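Local coordinates for transcriptional regulatory protein FixJ (Sinorhizobium meliloti, PDB 1DBW) that induces nifA and fixK, genes of the nitrogen-fixation programme, once FixL has activated it, the present chain being its receiver domain, at residues A20-M25 / V110-I115; Y4-V9 / V50-L55; T82-V87 / E103-D108; E37-F42 / R67-L72; P77-T82 / G97-I102. The protein carries 2 engineered substitutions. All coordinates share one frame; numbering follows the deposited sequence. Where two conformers were deposited one is given.

Contact 1 of 5, residues A20-M25 / V110-I115; sequences AFMLTM and VIIEAI
Met-22 meets the helix at 110-115 with the last two atoms of its side chain. CG swings away from the backbone N (chi1 -179°), and the chain then bends at both chi2 and chi3. The bends bring the methyl to Ile-111, where Met-22 CE lies 3.6 Å from Ile-111 CG2. The sulfur takes the next residue, with Met-22 SD 4.0 Å from Ile-112 CD1. One flexible side chain thus spans two successive isoleucines.

Leu-23 follows and uses both of its methyls. Its CB starts beside the contact, but the end of the side chain turns in. Leu-23 CD1 and Ile-115 CD1 meet tip to tip at 3.6 Å. The other branch, Leu-23 CD2, is 3.8 Å from the same Ile-115 CD1. It also touches Ile-112 CG1, at 4.0 Å from Leu-23 CD2; here the two side chains slide past each other in opposite directions.

The helix turn that carries both residues is held at Ala-20 O. Thr-24 OG1 donates to Ala-20 O at 2.9 Å from above the carbonyl plane, while Thr-24 N reaches that oxygen from the opposite face.

No hydrogen bond joins the two helices; the contact is wholly apolar. The short axes approach to 11.5 Å and make an angle of 71°. Phe-28 packs on Ile-112 and Ile-115, and Leu-23 also rests on Val-6, Ile-8 and Val-30 of the sheet. Two helices packed against each other over one face of a parallel sheet are typical of the doubly wound, CheY-like receiver fold.

Contact 2 of 5, residues Y4-V9 / V50-L55; sequences YTVHIV and VLVTDL
His-7 N donates to Val-50 O at 2.7 Å, the shortest bond of this strand pair and nearly straight (173°). Val-6 CA adds a C-H contact to the same oxygen. Four further backbone bonds continue the parallel ladder: Val-50 N to Thr-5 O, Val-52 N to His-7 O, Val-9 N to Val-52 O, and Asp-54 N to Val-9 O. The last fixes the backbone of Asp-54, a magnesium ligand.

Val-6, Ile-8, Val-50 and Val-52 share one face. There Ile-8 CD1 reaches Val-52 CB at 3.5 Å, the two side chains lying side by side. Val-6 CG1 meets Val-52 CG2 at 3.6 Å.

His-7, Val-9 and Leu-51 lie on the other face. Val-9 CG2 and Leu-51 CD1 are tight at 3.5 Å. Leu-51 gets there with CG trans to its backbone N (chi1 169°). The His-7 ring has Thr-5 CG2 over one face, 3.5 Å above its plane and offset toward the rim. Its ND1 is hydrogen-bonded to His-33 NE2, which holds the ring's rotation.

Helix 108-119 covers the first face, with Ile-115 on Val-6 and Val-52. Strand 29-33 bonds to the far edge of strand 5-10, and strand 78-82 flanks strand 49-54.

Contact 3 of 5, residues T82-V87 / E103-D108; sequences TGHGDV and EKPFED
The His-84 ring meets the carbonyl of Lys-104 at its edge. His-84 ND1 donates to Lys-104 O at 3.0 Å, in the carbonyl plane and on a lone pair. The bond is bent, with 133° at the hydrogen, and the oxygen is tilted slightly from the ring plane. Pro-105 CD approaches the ring obliquely, 3.8 Å from His-84 ND1. The Glu-103 carboxylate also comes in obliquely, with its plane 35° from that of the ring.

Gly-85 N grips this carboxylate, donating to Glu-103 OE2 at 2.9 Å from above the carboxylate plane. A chi1 of 179° points CG of Glu-103 away from its own N, and the extended chain beyond carries the carboxylate to the loop. With an alanine here in place of Glu-103, the Gly-85 N-H is likely to lose its carboxylate mate and the loop at 82-87 to be less firmly tied.

That loop is a type II turn from Gly-83 to Asp-86, closed by Asp-86 N to Gly-83 O at 3.0 Å. Gly-85 has the positive phi of its third position. Asp-86 then caps the helix at 87-95, through Met-89 N.

At the foot of the loops Lys-104 N donates to Thr-82 O at 3.0 Å. The side chain of Lys-104 runs over the same oxygen, with Lys-104 CG 3.5 Å from Thr-82 O. Its NZ forms a salt bridge with Asp-54. The peptide between Lys-104 and Pro-105 is cis. A threonine ending one strand, and a lysine with a cis-proline after the next, around the predicted phosphorylation-site aspartate, are hallmarks of the receiver-domain active site.

Contact 4 of 5, residues E37-F42 / R67-L72; sequences EAFLAF and RNLGDL
Leu-40 reaches across to the other helix with both methyls. Leu-40 CD2 is 3.5 Å from Leu-72 CD1. The same methyl touches Asn-68, with Leu-40 CD2 3.7 Å from Asn-68 CB. It also meets the branch of Leu-69, at 3.9 Å between Leu-40 CD2 and Leu-69 CD2. Three residues of segment 67-72 thus close round one methyl. The other methyl, Leu-40 CD1, lies 3.8 Å from Asn-68 CB. The side chains of Leu-40 and Asn-68 cross at about a right angle.

Cut back to alanine, Leu-40 would lose both methyls, which is likely to open a gap between Asn-68, Leu-69 and Leu-72.

Phe-39 makes the second, deeper contact. Leu-69 CD1 sits at the ring's edge, in its plane, 3.9 Å from Phe-39 CE2. Leu-69 CD2 comes obliquely to the same carbon of Phe-39. One leucine therefore touches both Phe-39 and Leu-40. The first torsion of Phe-39 is fully extended from the backbone N (chi1 178°), and this sends its ring down toward the sheet, where it packs on Leu-51.

Around them, His-33 meets the Phe-39 ring edge-to-face, and Met-60 packs on Leu-40 and Asn-68. No hydrogen bond crosses between the segments. Their short axes run nearly parallel, 22° apart, at 10.6 Å. The two helices lie next to each other on one face of the sheet, before and after strand 49-54 in the chain, and Leu-51 of that strand lies beneath both Phe-39 and Leu-69.

Contact 5 of 5, residues P77-T82 / G97-I102; sequences PSIVIT and GAVDFI
Ile-79 overlaps Ile-102, with Ile-79 CG2 3.7 Å from Ile-102 CG1. Its other end reaches back along segment 97-102, where Ile-79 CD1 touches Asp-100 CB at 3.9 Å. The CG1 branch of Ile-79 stands beside its backbone N (chi1 -62°), which directs CD1 to that side. Val-99 CB lies at the same distance from Ile-79 CD1. On the other face Val-80 CG2 meets Ala-98 CB, and Phe-101 CD1 comes obliquely to Thr-82 OG1.

The segments hold the two parallel strands of a beta-alpha-beta unit, connected through helix 87-95. Val-80 N donates to Asp-100 O at 3.1 Å, and Ile-102 N to Val-80 O at 3.0 Å. Thr-82 N reaches Ile-102 O at 2.9 Å. Strand 100-103 is the outermost strand on this side of the chain's sheet.

Val-99 N donates to Ser-78 O at 2.8 Å. A water links the start of both segments, accepting from Ser-78 N and donating to Gly-97 O. Gly-97 follows helix 87-95 and forms a Schellman motif. Ile-111 of helix 108-119 packs on both Ile-79 and Ile-102.

Contacts 2 and 5 lie in the same sheet, centres 10 Å apart. They are joined by probable hydrogen bonds between adjacent strands, such as Thr-53 O to Ile-81 N at 2.8 Å. Contact 1 covers one face of it, with Ile-115 CG2 3.7 Å from Val-6 CG2. Contact 4 packs on the other, where Phe-39 CB is 3.6 Å from Val-9 CG2. Contacts 1 and 4 do not touch; their centres are about 22 Å apart. Contact 3 shares Thr-82 with contact 5. It reaches the magnesium site of contact 2 through Lys-104 NZ, 2.9 Å from Asp-54 OD2. Asp-10, Asp-11 and Arg-56 complete that site.

Contact 1 of 5, residues A20-M25 / V110-I115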
# COMPACT_ATOMS: atom_id res chain seq x y z
N ALA A 20 -2.70 -10.00 -3.09
CA ALA A 20 -2.59 -9.74 -4.52
C ALA A 20 -3.55 -10.58 -5.33
O ALA A 20 -4.22 -10.06 -6.24
CB ALA A 20 -1.16 -9.98 -5.00
N PHE A 21 -3.59 -11.88 -5.03
CA PHE A 21 -4.47 -12.79 -5.76
C PHE A 21 -5.93 -12.40 -5.54
O PHE A 21 -6.74 -12.43 -6.47
CB PHE A 21 -4.23 -14.24 -5.35
CG PHE A 21 -2.90 -14.79 -5.82
CD1 PHE A 21 -2.63 -16.16 -5.73
CD2 PHE A 21 -1.94 -13.96 -6.40
CE1 PHE A 21 -1.42 -16.69 -6.21
CE2 PHE A 21 -0.73 -14.48 -6.89
CZ PHE A 21 -0.47 -15.85 -6.79
N MET A 22 -6.28 -12.03 -4.31
CA MET A 22 -7.64 -11.62 -4.01
C MET A 22 -8.02 -10.38 -4.81
O MET A 22 -9.10 -10.34 -5.37
CB MET A 22 -7.83 -11.38 -2.52
CG MET A 22 -9.26 -10.99 -2.14
SD MET A 22 -9.68 -9.25 -2.41
CE MET A 22 -8.64 -8.45 -1.10
N LEU A 23 -7.12 -9.40 -4.91
CA LEU A 23 -7.41 -8.18 -5.66
C LEU A 23 -7.52 -8.51 -7.14
O LEU A 23 -8.41 -8.01 -7.84
CB LEU A 23 -6.34 -7.11 -5.40
CG LEU A 23 -6.39 -6.60 -3.95
CD1 LEU A 23 -5.23 -5.61 -3.77
CD2 LEU A 23 -7.73 -5.92 -3.68
N THR A 24 -6.64 -9.39 -7.58
CA THR A 24 -6.64 -9.83 -8.98
C THR A 24 -7.99 -10.45 -9.31
O THR A 24 -8.58 -10.14 -10.34
CB THR A 24 -5.50 -10.84 -9.27
OG1 THR A 24 -4.24 -10.18 -9.13
CG2 THR A 24 -5.60 -11.34 -10.69
N MET A 25 -8.50 -11.30 -8.43
CA MET A 25 -9.77 -11.93 -8.71
C MET A 25 -10.94 -10.94 -8.76
O MET A 25 -11.96 -11.22 -9.40
CB MET A 25 -10.04 -13.08 -7.74
CG MET A 25 -9.04 -14.20 -7.87
SD MET A 25 -9.36 -15.58 -6.75
CE MET A 25 -11.10 -15.46 -6.52
N VAL A 110 -13.49 -4.39 2.81
CA VAL A 110 -12.91 -3.21 3.45
C VAL A 110 -11.64 -2.69 2.79
O VAL A 110 -11.49 -1.47 2.61
CB VAL A 110 -12.66 -3.44 4.95
CG1 VAL A 110 -11.80 -2.34 5.54
CG2 VAL A 110 -13.98 -3.47 5.67
N ILE A 111 -10.73 -3.59 2.41
CA ILE A 111 -9.51 -3.15 1.77
C ILE A 111 -9.86 -2.67 0.36
O ILE A 111 -9.28 -1.71 -0.13
CB ILE A 111 -8.42 -4.24 1.74
CG1 ILE A 111 -7.10 -3.65 1.25
CG2 ILE A 111 -8.82 -5.39 0.85
CD1 ILE A 111 -6.60 -2.52 2.07
N ILE A 112 -10.80 -3.34 -0.29
CA ILE A 112 -11.20 -2.91 -1.65
C ILE A 112 -11.78 -1.48 -1.61
O ILE A 112 -11.46 -0.64 -2.46
CB ILE A 112 -12.21 -3.91 -2.26
CG1 ILE A 112 -11.47 -5.21 -2.61
CG2 ILE A 112 -12.89 -3.32 -3.51
CD1 ILE A 112 -12.38 -6.38 -2.93
N GLU A 113 -12.62 -1.18 -0.63
CA GLU A 113 -13.18 0.16 -0.53
C GLU A 113 -12.09 1.20 -0.28
O GLU A 113 -12.13 2.29 -0.86
CB GLU A 113 -14.25 0.23 0.57
CG GLU A 113 -15.41 -0.73 0.34
CD GLU A 113 -16.59 -0.09 -0.37
OE1 GLU A 113 -16.37 0.77 -1.25
OE2 GLU A 113 -17.75 -0.46 -0.04
N ALA A 114 -11.12 0.88 0.58
CA ALA A 114 -10.02 1.79 0.86
C ALA A 114 -9.20 2.06 -0.41
O ALA A 114 -8.84 3.21 -0.68
CB ALA A 114 -9.13 1.21 1.96
N ILE A 115 -8.90 1.01 -1.19
CA ILE A 115 -8.14 1.17 -2.42
C ILE A 115 -8.92 2.03 -3.43
O ILE A 115 -8.35 2.92 -4.07
CB ILE A 115 -7.80 -0.22 -3.07
CG1 ILE A 115 -6.86 -1.01 -2.15
CG2 ILE A 115 -7.21 0.01 -4.48
CD1 ILE A 115 -6.65 -2.50 -2.55

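Contact 2 of 5, residues Y4-V9 / V50-L55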
# COMPACT_ATOMS: atom_id res chain seq x y z
N TYR A 4 -6.13 2.21 -13.22
CA TYR A 4 -5.00 2.38 -12.31
C TYR A 4 -4.48 1.04 -11.83
O TYR A 4 -5.14 0.02 -12.00
CB TYR A 4 -5.41 3.25 -11.12
CG TYR A 4 -6.52 2.63 -10.27
CD1 TYR A 4 -7.87 2.84 -10.57
CD2 TYR A 4 -6.21 1.89 -9.13
CE1 TYR A 4 -8.88 2.35 -9.74
CE2 TYR A 4 -7.21 1.38 -8.30
CZ TYR A 4 -8.54 1.62 -8.61
OH TYR A 4 -9.52 1.19 -7.75
N THR A 5 -3.28 1.04 -11.27
CA THR A 5 -2.68 -0.19 -10.79
C THR A 5 -2.46 -0.14 -9.30
O THR A 5 -2.13 0.93 -8.77
CB THR A 5 -1.29 -0.38 -11.47
OG1 THR A 5 -1.50 -0.48 -12.90
CG2 THR A 5 -0.60 -1.67 -11.00
N VAL A 6 -2.76 -1.26 -8.63
CA VAL A 6 -2.53 -1.36 -7.19
C VAL A 6 -1.15 -2.01 -7.03
O VAL A 6 -0.95 -3.14 -7.43
CB VAL A 6 -3.57 -2.27 -6.48
CG1 VAL A 6 -3.31 -2.23 -4.95
CG2 VAL A 6 -4.99 -1.80 -6.77
N HIS A 7 -0.25 -1.31 -6.32
CA HIS A 7 1.12 -1.80 -6.11
C HIS A 7 1.20 -2.32 -4.71
O HIS A 7 0.99 -1.53 -3.80
CB HIS A 7 2.10 -0.62 -6.31
CG HIS A 7 2.18 -0.20 -7.74
ND1 HIS A 7 3.02 -0.83 -8.64
CD2 HIS A 7 1.47 0.71 -8.46
CE1 HIS A 7 2.81 -0.34 -9.85
NE2 HIS A 7 1.87 0.59 -9.77
N ILE A 8 1.41 -3.64 -4.57
CA ILE A 8 1.43 -4.25 -3.25
C ILE A 8 2.85 -4.52 -2.81
O ILE A 8 3.62 -5.20 -3.50
CB ILE A 8 0.68 -5.57 -3.21
CG1 ILE A 8 -0.74 -5.42 -3.81
CG2 ILE A 8 0.61 -6.06 -1.78
CD1 ILE A 8 -1.67 -4.66 -2.95
N VAL A 9 3.20 -4.01 -1.65
CA VAL A 9 4.55 -4.18 -1.15
C VAL A 9 4.34 -4.95 0.15
O VAL A 9 3.74 -4.45 1.07
CB VAL A 9 5.24 -2.80 -0.91
CG1 VAL A 9 6.67 -2.97 -0.49
CG2 VAL A 9 5.25 -2.01 -2.19
N VAL A 50 -1.82 3.14 -7.08
CA VAL A 50 -2.12 3.25 -5.65
C VAL A 50 -1.17 2.28 -4.97
O VAL A 50 -0.97 1.17 -5.43
CB VAL A 50 -3.59 2.81 -5.34
CG1 VAL A 50 -3.84 2.70 -3.81
CG2 VAL A 50 -4.53 3.82 -5.93
N LEU A 51 -0.69 2.65 -3.79
CA LEU A 51 0.24 1.79 -3.06
C LEU A 51 -0.45 1.17 -1.86
O LEU A 51 -1.23 1.85 -1.18
CB LEU A 51 1.41 2.62 -2.54
CG LEU A 51 2.34 1.94 -1.52
CD1 LEU A 51 3.12 0.73 -2.15
CD2 LEU A 51 3.34 3.03 -1.06
N VAL A 52 -0.23 -0.12 -1.67
CA VAL A 52 -0.78 -0.81 -0.49
C VAL A 52 0.42 -1.47 0.17
O VAL A 52 1.08 -2.32 -0.44
CB VAL A 52 -1.81 -1.85 -0.84
CG1 VAL A 52 -2.28 -2.56 0.44
CG2 VAL A 52 -3.04 -1.18 -1.49
N THR A 53 0.70 -1.10 1.43
CA THR A 53 1.82 -1.70 2.12
C THR A 53 1.37 -2.64 3.24
O THR A 53 0.30 -2.46 3.81
CB THR A 53 2.73 -0.63 2.78
OG1 THR A 53 2.03 -0.04 3.88
CG2 THR A 53 3.10 0.48 1.78
N ASP A 54 2.14 -3.71 3.42
CA ASP A 54 1.93 -4.63 4.55
C ASP A 54 3.35 -5.04 4.91
O ASP A 54 3.86 -6.10 4.49
CB ASP A 54 1.08 -5.86 4.20
CG ASP A 54 0.77 -6.73 5.43
OD1 ASP A 54 0.03 -7.72 5.28
OD2 ASP A 54 1.24 -6.41 6.55
N LEU A 55 4.03 -4.09 5.57
CA LEU A 55 5.43 -4.23 5.99
C LEU A 55 5.47 -4.40 7.51
O LEU A 55 5.03 -3.52 8.26
CB LEU A 55 6.21 -2.99 5.58
CG LEU A 55 6.23 -2.80 4.07
CD1 LEU A 55 6.68 -1.39 3.70
CD2 LEU A 55 7.13 -3.86 3.45

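Contact 3 of 5, residues T82-V87 / E103-D108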
# COMPACT_ATOMS: atom_id res chain seq x y z
N THR A 82 -1.83 -2.22 8.82
CA THR A 82 -1.17 -2.19 10.12
C THR A 82 -1.45 -3.42 10.99
O THR A 82 -2.46 -4.11 10.81
CB THR A 82 -1.55 -0.87 10.87
OG1 THR A 82 -2.97 -0.82 11.04
CG2 THR A 82 -1.14 0.38 10.03
N GLY A 83 -0.55 -3.66 11.94
CA GLY A 83 -0.69 -4.80 12.82
C GLY A 83 -1.92 -4.79 13.69
O GLY A 83 -2.43 -3.72 14.07
N HIS A 84 -2.42 -5.99 14.00
CA HIS A 84 -3.59 -6.12 14.85
C HIS A 84 -3.25 -5.45 16.19
O HIS A 84 -2.19 -5.74 16.77
CB HIS A 84 -3.94 -7.58 15.09
CG HIS A 84 -5.16 -7.77 15.93
ND1 HIS A 84 -6.40 -7.26 15.57
CD2 HIS A 84 -5.34 -8.38 17.13
CE1 HIS A 84 -7.28 -7.54 16.52
NE2 HIS A 84 -6.66 -8.22 17.47
N GLY A 85 -4.10 -4.50 16.60
CA GLY A 85 -3.93 -3.77 17.85
C GLY A 85 -2.77 -2.80 17.93
O GLY A 85 -2.51 -2.24 19.01
N ASP A 86 -2.07 -2.58 16.82
CA ASP A 86 -0.91 -1.67 16.79
C ASP A 86 -1.37 -0.22 16.58
O ASP A 86 -1.50 0.25 15.45
CB ASP A 86 0.06 -2.07 15.68
CG ASP A 86 1.41 -1.39 15.81
OD1 ASP A 86 1.50 -0.26 16.36
OD2 ASP A 86 2.40 -1.99 15.36
N VAL A 87 -1.53 0.50 17.68
CA VAL A 87 -2.01 1.88 17.61
C VAL A 87 -0.98 2.85 17.06
O VAL A 87 -1.29 3.64 16.17
CB VAL A 87 -2.51 2.38 19.01
CG1 VAL A 87 -3.28 3.70 18.87
CG2 VAL A 87 -3.35 1.31 19.69
N GLU A 103 -6.30 -1.94 9.72
CA GLU A 103 -5.81 -2.85 10.74
C GLU A 103 -6.17 -4.30 10.40
O GLU A 103 -7.30 -4.59 10.00
CB GLU A 103 -6.43 -2.44 12.09
CG GLU A 103 -6.03 -3.33 13.26
CD GLU A 103 -6.82 -3.02 14.54
OE1 GLU A 103 -7.62 -2.06 14.58
OE2 GLU A 103 -6.65 -3.78 15.50
N LYS A 104 -5.19 -5.20 10.54
CA LYS A 104 -5.36 -6.61 10.31
C LYS A 104 -5.99 -7.30 11.53
O LYS A 104 -5.77 -6.87 12.67
CB LYS A 104 -3.99 -7.27 10.08
CG LYS A 104 -3.29 -6.82 8.84
CD LYS A 104 -2.10 -7.70 8.51
CE LYS A 104 -0.87 -7.29 9.28
NZ LYS A 104 0.31 -8.02 8.76
N PRO A 105 -6.83 -8.33 11.30
CA PRO A 105 -7.25 -8.87 9.99
C PRO A 105 -8.34 -7.98 9.43
O PRO A 105 -9.03 -7.26 10.19
CB PRO A 105 -7.83 -10.25 10.35
CG PRO A 105 -7.28 -10.55 11.73
CD PRO A 105 -7.28 -9.21 12.40
N PHE A 106 -8.49 -7.97 8.11
CA PHE A 106 -9.52 -7.15 7.48
C PHE A 106 -10.35 -7.96 6.51
O PHE A 106 -9.88 -8.98 6.01
CB PHE A 106 -8.87 -5.97 6.73
CG PHE A 106 -7.78 -6.39 5.78
CD1 PHE A 106 -8.09 -6.89 4.52
CD2 PHE A 106 -6.45 -6.35 6.17
CE1 PHE A 106 -7.10 -7.37 3.65
CE2 PHE A 106 -5.45 -6.81 5.31
CZ PHE A 106 -5.77 -7.33 4.04
N GLU A 107 -11.55 -7.48 6.22
CA GLU A 107 -12.44 -8.12 5.27
C GLU A 107 -12.00 -7.62 3.89
O GLU A 107 -11.61 -6.46 3.74
CB GLU A 107 -13.90 -7.65 5.43
CG GLU A 107 -14.55 -7.89 6.76
CD GLU A 107 -15.29 -9.20 6.85
OE1 GLU A 107 -15.56 -9.84 5.80
OE2 GLU A 107 -15.60 -9.60 8.00
N ASP A 108 -12.16 -8.47 2.90
CA ASP A 108 -11.80 -8.10 1.54
C ASP A 108 -12.58 -6.86 1.11
O ASP A 108 -12.01 -5.96 0.51
CB ASP A 108 -12.12 -9.25 0.59
CG ASP A 108 -11.22 -10.46 0.82
OD1 ASP A 108 -10.12 -10.30 1.37
OD2 ASP A 108 -11.63 -11.57 0.44

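Contact 4 of 5, residues E37-F42 / R67-L72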
# COMPACT_ATOMS: atom_id res chain seq x y z
N GLU A 37 12.37 -1.72 -0.94
CA GLU A 37 13.45 -1.19 -1.77
C GLU A 37 13.14 -1.29 -3.24
O GLU A 37 13.43 -0.36 -4.01
CB GLU A 37 14.78 -1.93 -1.48
CG GLU A 37 15.14 -2.02 0.01
CD GLU A 37 14.53 -3.23 0.71
OE1 GLU A 37 13.57 -3.05 1.51
OE2 GLU A 37 15.01 -4.37 0.48
N ALA A 38 12.61 -2.43 -3.65
CA ALA A 38 12.25 -2.67 -5.04
C ALA A 38 11.19 -1.67 -5.45
O ALA A 38 11.27 -1.10 -6.55
CB ALA A 38 11.73 -4.10 -5.21
N PHE A 39 10.22 -1.43 -4.58
CA PHE A 39 9.18 -0.48 -4.93
C PHE A 39 9.71 0.94 -5.06
O PHE A 39 9.34 1.66 -6.00
CB PHE A 39 7.99 -0.52 -3.97
CG PHE A 39 6.94 0.49 -4.30
CD1 PHE A 39 6.11 0.30 -5.41
CD2 PHE A 39 6.85 1.67 -3.60
CE1 PHE A 39 5.23 1.27 -5.80
CE2 PHE A 39 5.97 2.66 -3.98
CZ PHE A 39 5.16 2.46 -5.09
N LEU A 40 10.57 1.35 -4.13
CA LEU A 40 11.14 2.69 -4.21
C LEU A 40 11.92 2.90 -5.51
O LEU A 40 11.92 3.99 -6.06
CB LEU A 40 12.06 2.91 -3.01
CG LEU A 40 11.37 3.41 -1.75
CD1 LEU A 40 12.29 3.18 -0.57
CD2 LEU A 40 11.05 4.90 -1.89
N ALA A 41 12.58 1.85 -6.00
CA ALA A 41 13.35 1.95 -7.23
C ALA A 41 12.43 2.11 -8.43
O ALA A 41 12.76 2.81 -9.40
CB ALA A 41 14.26 0.71 -7.39
N PHE A 42 11.26 1.49 -8.34
CA PHE A 42 10.26 1.54 -9.40
C PHE A 42 9.35 2.78 -9.32
O PHE A 42 8.86 3.25 -10.35
CB PHE A 42 9.37 0.28 -9.30
CG PHE A 42 8.39 0.12 -10.43
CD1 PHE A 42 8.82 -0.39 -11.65
CD2 PHE A 42 7.06 0.53 -10.30
CE1 PHE A 42 7.96 -0.49 -12.74
CE2 PHE A 42 6.18 0.44 -11.39
CZ PHE A 42 6.64 -0.07 -12.61
N ARG A 67 7.92 8.05 3.83
CA ARG A 67 8.88 9.11 4.07
C ARG A 67 9.89 9.13 2.93
O ARG A 67 10.18 10.20 2.38
CB ARG A 67 9.59 8.88 5.41
N ASN A 68 10.37 7.95 2.54
CA ASN A 68 11.34 7.81 1.45
C ASN A 68 10.73 8.25 0.11
O ASN A 68 11.42 8.84 -0.74
CB ASN A 68 11.86 6.39 1.39
CG ASN A 68 12.77 6.03 2.57
OD1 ASN A 68 13.24 4.90 2.68
ND2 ASN A 68 13.03 6.99 3.45
N LEU A 69 9.45 7.95 -0.09
CA LEU A 69 8.76 8.38 -1.31
C LEU A 69 8.71 9.89 -1.30
O LEU A 69 8.97 10.54 -2.33
CB LEU A 69 7.35 7.81 -1.37
CG LEU A 69 7.32 6.32 -1.78
CD1 LEU A 69 5.95 5.73 -1.50
CD2 LEU A 69 7.65 6.16 -3.25
N GLY A 70 8.38 10.46 -0.14
CA GLY A 70 8.37 11.91 -0.02
C GLY A 70 9.71 12.54 -0.41
O GLY A 70 9.76 13.56 -1.11
N ASP A 71 10.81 11.94 0.02
CA ASP A 71 12.15 12.45 -0.30
C ASP A 71 12.47 12.38 -1.79
O ASP A 71 13.23 13.20 -2.31
CB ASP A 71 13.22 11.73 0.52
CG ASP A 71 13.27 12.22 1.96
OD1 ASP A 71 12.91 13.40 2.19
OD2 ASP A 71 13.67 11.45 2.86
N LEU A 72 11.90 11.40 -2.47
CA LEU A 72 12.08 11.23 -3.91
C LEU A 72 11.23 12.24 -4.66
O LEU A 72 11.30 12.33 -5.89
CB LEU A 72 11.67 9.82 -4.33
CG LEU A 72 12.64 8.72 -3.94
CD1 LEU A 72 12.04 7.34 -4.26
CD2 LEU A 72 13.93 8.92 -4.71

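Contact 5 of 5, residues P77-T82 / G97-I102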
# COMPACT_ATOMS: atom_id res chain seq x y z
N PRO A 77 -0.88 7.81 -3.75
CA PRO A 77 -1.91 7.58 -2.73
C PRO A 77 -1.65 6.23 -2.10
O PRO A 77 -1.50 5.22 -2.82
CB PRO A 77 -3.22 7.60 -3.54
CG PRO A 77 -2.84 8.47 -4.77
CD PRO A 77 -1.48 7.98 -5.09
N SER A 78 -1.49 6.19 -0.77
CA SER A 78 -1.13 4.93 -0.09
C SER A 78 -2.02 4.50 1.09
O SER A 78 -2.39 5.33 1.92
CB SER A 78 0.31 5.02 0.45
OG SER A 78 1.18 5.77 -0.37
N ILE A 79 -2.27 3.18 1.16
CA ILE A 79 -3.03 2.52 2.21
C ILE A 79 -1.97 1.72 2.94
O ILE A 79 -1.23 0.92 2.35
CB ILE A 79 -4.04 1.54 1.60
CG1 ILE A 79 -5.04 2.31 0.73
CG2 ILE A 79 -4.77 0.78 2.71
CD1 ILE A 79 -5.60 3.55 1.43
N VAL A 80 -1.89 1.90 4.26
CA VAL A 80 -0.87 1.19 5.04
C VAL A 80 -1.60 0.14 5.87
O VAL A 80 -2.49 0.48 6.59
CB VAL A 80 -0.10 2.17 5.97
CG1 VAL A 80 0.84 1.40 6.90
CG2 VAL A 80 0.72 3.19 5.11
N ILE A 81 -1.30 -1.13 5.65
CA ILE A 81 -1.95 -2.18 6.42
C ILE A 81 -1.12 -2.25 7.70
O ILE A 81 0.11 -2.41 7.65
CB ILE A 81 -1.91 -3.51 5.68
CG1 ILE A 81 -2.82 -3.41 4.46
CG2 ILE A 81 -2.39 -4.62 6.60
CD1 ILE A 81 -2.70 -4.62 3.51
N THR A 82 -1.83 -2.22 8.82
CA THR A 82 -1.17 -2.19 10.12
C THR A 82 -1.45 -3.42 10.99
O THR A 82 -2.46 -4.11 10.81
CB THR A 82 -1.55 -0.87 10.87
OG1 THR A 82 -2.97 -0.82 11.04
CG2 THR A 82 -1.14 0.38 10.03
N GLY A 97 1.02 10.71 5.91
CA GLY A 97 0.33 11.03 4.67
C GLY A 97 -0.48 9.94 4.00
O GLY A 97 -1.04 10.15 2.92
N ALA A 98 -0.61 8.80 4.66
CA ALA A 98 -1.41 7.71 4.11
C ALA A 98 -2.86 8.18 3.95
O ALA A 98 -3.35 8.99 4.73
CB ALA A 98 -1.36 6.49 5.07
N VAL A 99 -3.52 7.73 2.89
CA VAL A 99 -4.91 8.05 2.63
C VAL A 99 -5.71 7.38 3.74
O VAL A 99 -6.72 7.90 4.20
CB VAL A 99 -5.37 7.45 1.27
CG1 VAL A 99 -6.91 7.43 1.16
CG2 VAL A 99 -4.75 8.24 0.11
N ASP A 100 -5.27 6.19 4.13
CA ASP A 100 -5.94 5.45 5.19
C ASP A 100 -5.06 4.33 5.68
O ASP A 100 -4.04 4.01 5.09
CB ASP A 100 -7.26 4.84 4.70
CG ASP A 100 -8.30 4.65 5.83
OD1 ASP A 100 -8.01 4.91 7.03
OD2 ASP A 100 -9.43 4.27 5.51
N PHE A 101 -5.42 3.78 6.83
CA PHE A 101 -4.71 2.64 7.36
C PHE A 101 -5.78 1.57 7.46
O PHE A 101 -6.98 1.89 7.51
CB PHE A 101 -4.15 2.88 8.78
CG PHE A 101 -5.23 2.98 9.83
CD1 PHE A 101 -5.62 1.86 10.58
CD2 PHE A 101 -5.87 4.20 10.06
CE1 PHE A 101 -6.66 1.96 11.54
CE2 PHE A 101 -6.88 4.31 11.00
CZ PHE A 101 -7.28 3.18 11.75
N ILE A 102 -5.36 0.32 7.43
CA ILE A 102 -6.28 -0.78 7.60
C ILE A 102 -5.65 -1.75 8.58
O ILE A 102 -4.63 -2.34 8.30
CB ILE A 102 -6.52 -1.54 6.31
CG1 ILE A 102 -7.15 -0.61 5.25
CG2 ILE A 102 -7.44 -2.75 6.60
CD1 ILE A 102 -8.54 -0.15 5.58
O HOH W 1 -1.17 8.88 0.50